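Conserved hypothetical protein (Pyrococcus furiosus, PDB 1VK1) is of unknown function but carries a ParB-like nuclease domain joined to a region related to serine kinases, consistent with nucleotide binding. Local coordinates at residues Leu55-Pro60 and Leu66-His71. Numbering follows the deposited sequence.
Sequences LLAKIP and LIVDGH. With PO4 (phosphate ion), chain B.
Leu55 lies across the base of the Asp69 side chain, with its CD1 3.8 Å from Asp69 CB. Both residues sit on the same face of an antiparallel hairpin, together with Ala57 and Leu66. With chi1 at -176° the Asp69 carboxylate swings away from Leu55, leaving only CB against it, and OD2 forms a salt bridge with Arg73. Val68 and Asp69 stand opposite the single Leu55, a classic beta bulge. Leu55 O accepts both of their amides, Val68 N at 2.8 Å and Asp69 N at 3.1 Å, from one face of its carbonyl plane. At the bulge, Val68 turns its CB toward the partner strand, and its CG2 packs 4.0 Å from Ala57 CB. On the other sheet face, Leu56 CD2 reaches over Ile67 CA. Further along, the side chains of Ile59 and Leu66 cross at about a right angle, and Ile59 CG1 lies 3.5 Å from Leu66 N. Val208 and Val212 of helix 205-213 pack on Leu66.

Gly70 is the N-cap of helix 71-80. Gly70 N, His71 N and His71 ND1 all donate to O4 of a phosphate, with ND1 2.8 Å from O4. This oxygen lies in plane at the edge of the His71 ring, and Ile67 CG2 sits 3.6 Å above the ring plane, over its centre. His71 NE2 bonds to His29 N, which further fixes the ring's rotation. The phosphate, also hydrogen-bonded to His72 ND1, probably comes from the crystallisation liquor. Three donors on one oxygen at a helix N-terminus suggest a pocket suited to anions, possibly the phosphate of a nucleotide.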
loop_
_atom_site.group_PDB
_atom_site.type_symbol
_atom_site.label_atom_id
_atom_site.label_comp_id
_atom_site.label_asym_id
_atom_site.label_seq_id
_atom_site.Cartn_x
_atom_site.Cartn_y
_atom_site.Cartn_z
ATOM N N LEU A 55 11.667 1.954 -5.268
ATOM C CA LEU A 55 12.575 1.707 -4.138
ATOM C C LEU A 55 12.626 0.219 -3.922
ATOM O O LEU A 55 11.577 -0.421 -3.780
ATOM C CB LEU A 55 12.105 2.398 -2.842
ATOM C CG LEU A 55 11.904 3.901 -2.945
ATOM C CD1 LEU A 55 11.457 4.469 -1.578
ATOM C CD2 LEU A 55 13.136 4.605 -3.468
ATOM N N LEU A 56 13.851 -0.327 -3.939
ATOM C CA LEU A 56 14.091 -1.749 -3.868
ATOM C C LEU A 56 15.106 -2.073 -2.797
ATOM O O LEU A 56 15.919 -1.235 -2.426
ATOM C CB LEU A 56 14.670 -2.253 -5.194
ATOM C CG LEU A 56 13.845 -2.016 -6.460
ATOM C CD1 LEU A 56 14.629 -2.585 -7.659
ATOM C CD2 LEU A 56 12.477 -2.618 -6.387
ATOM N N ALA A 57 15.105 -3.320 -2.351
ATOM C CA ALA A 57 16.146 -3.849 -1.461
ATOM C C ALA A 57 16.443 -5.271 -1.870
ATOM O O ALA A 57 15.533 -6.050 -2.125
ATOM C CB ALA A 57 15.699 -3.810 -0.018
ATOM N N LYS A 58 17.704 -5.639 -1.933
ATOM C CA LYS A 58 18.037 -6.999 -2.330
ATOM C C LYS A 58 17.570 -8.002 -1.266
ATOM O O LYS A 58 17.715 -7.785 -0.067
ATOM C CB LYS A 58 19.554 -7.152 -2.627
ATOM C CG LYS A 58 19.947 -8.578 -3.149
ATOM C CD LYS A 58 21.282 -8.617 -3.892
ATOM C CE LYS A 58 21.123 -8.282 -5.379
ATOM N NZ LYS A 58 22.334 -8.642 -6.153
ATOM N N ILE A 59 17.014 -9.105 -1.722
ATOM C CA ILE A 59 16.639 -10.212 -0.846
ATOM C C ILE A 59 17.900 -11.075 -0.634
ATOM O O ILE A 59 18.477 -11.573 -1.591
ATOM C CB ILE A 59 15.505 -11.015 -1.457
ATOM C CG1 ILE A 59 14.248 -10.138 -1.592
ATOM C CG2 ILE A 59 15.200 -12.239 -0.603
ATOM C CD1 ILE A 59 13.185 -10.736 -2.468
ATOM N N PRO A 60 18.343 -11.240 0.623
ATOM C CA PRO A 60 19.584 -11.996 0.884
ATOM C C PRO A 60 19.597 -13.396 0.270
ATOM O O PRO A 60 18.575 -14.088 0.263
ATOM C CB PRO A 60 19.637 -12.071 2.420
ATOM C CG PRO A 60 18.947 -10.907 2.855
ATOM C CD PRO A 60 17.764 -10.721 1.873
ATOM N N LEU A 66 13.217 -7.134 -3.127
ATOM C CA LEU A 66 11.993 -6.709 -2.491
ATOM C C LEU A 66 11.586 -5.366 -3.041
ATOM O O LEU A 66 12.374 -4.435 -3.031
ATOM C CB LEU A 66 12.252 -6.594 -0.984
ATOM C CG LEU A 66 11.182 -5.904 -0.135
ATOM C CD1 LEU A 66 9.865 -6.684 -0.136
ATOM C CD2 LEU A 66 11.707 -5.693 1.276
ATOM N N ILE A 67 10.335 -5.249 -3.491
ATOM C CA ILE A 67 9.759 -3.953 -3.777
ATOM C C ILE A 67 9.466 -3.305 -2.428
ATOM O O ILE A 67 8.641 -3.777 -1.682
ATOM C CB ILE A 67 8.476 -4.052 -4.620
ATOM C CG1 ILE A 67 8.786 -4.614 -6.026
ATOM C CG2 ILE A 67 7.823 -2.675 -4.714
ATOM C CD1 ILE A 67 7.553 -4.942 -6.837
ATOM N N VAL A 68 10.149 -2.207 -2.146
ATOM C CA VAL A 68 9.904 -1.419 -0.932
ATOM C C VAL A 68 8.759 -0.457 -1.240
ATOM O O VAL A 68 7.795 -0.389 -0.519
ATOM C CB VAL A 68 11.186 -0.721 -0.463
ATOM C CG1 VAL A 68 10.900 0.210 0.684
ATOM C CG2 VAL A 68 12.213 -1.754 -0.062
ATOM N N ASP A 69 8.891 0.282 -2.337
ATOM C CA ASP A 69 7.882 1.206 -2.793
ATOM C C ASP A 69 7.782 1.136 -4.300
ATOM O O ASP A 69 8.793 1.162 -4.988
ATOM C CB ASP A 69 8.233 2.654 -2.371
ATOM C CG ASP A 69 7.169 3.616 -2.752
ATOM O OD1 ASP A 69 6.007 3.422 -2.319
ATOM O OD2 ASP A 69 7.376 4.562 -3.524
ATOM N N GLY A 70 6.554 1.070 -4.795
ATOM C CA GLY A 70 6.291 1.084 -6.231
ATOM C C GLY A 70 5.559 -0.121 -6.788
ATOM O O GLY A 70 5.691 -0.423 -7.968
ATOM N N HIS A 71 4.729 -0.787 -5.995
ATOM C CA HIS A 71 3.973 -1.933 -6.485
ATOM C C HIS A 71 3.105 -1.607 -7.687
ATOM O O HIS A 71 3.058 -2.372 -8.643
ATOM C CB HIS A 71 3.087 -2.538 -5.381
ATOM C CG HIS A 71 3.853 -3.194 -4.284
ATOM N ND1 HIS A 71 4.396 -2.493 -3.222
ATOM C CD2 HIS A 71 4.193 -4.492 -4.090
ATOM C CE1 HIS A 71 5.023 -3.355 -2.429
ATOM N NE2 HIS A 71 4.932 -4.562 -2.942
HETATM P P PO4 B . 2.723 0.819 -3.535
HETATM O O1 PO4 B . 1.719 -0.349 -2.986
HETATM O O2 PO4 B . 2.334 1.007 -5.058
HETATM O O3 PO4 B . 2.450 2.054 -2.751
HETATM O O4 PO4 B . 4.151 0.328 -3.400
#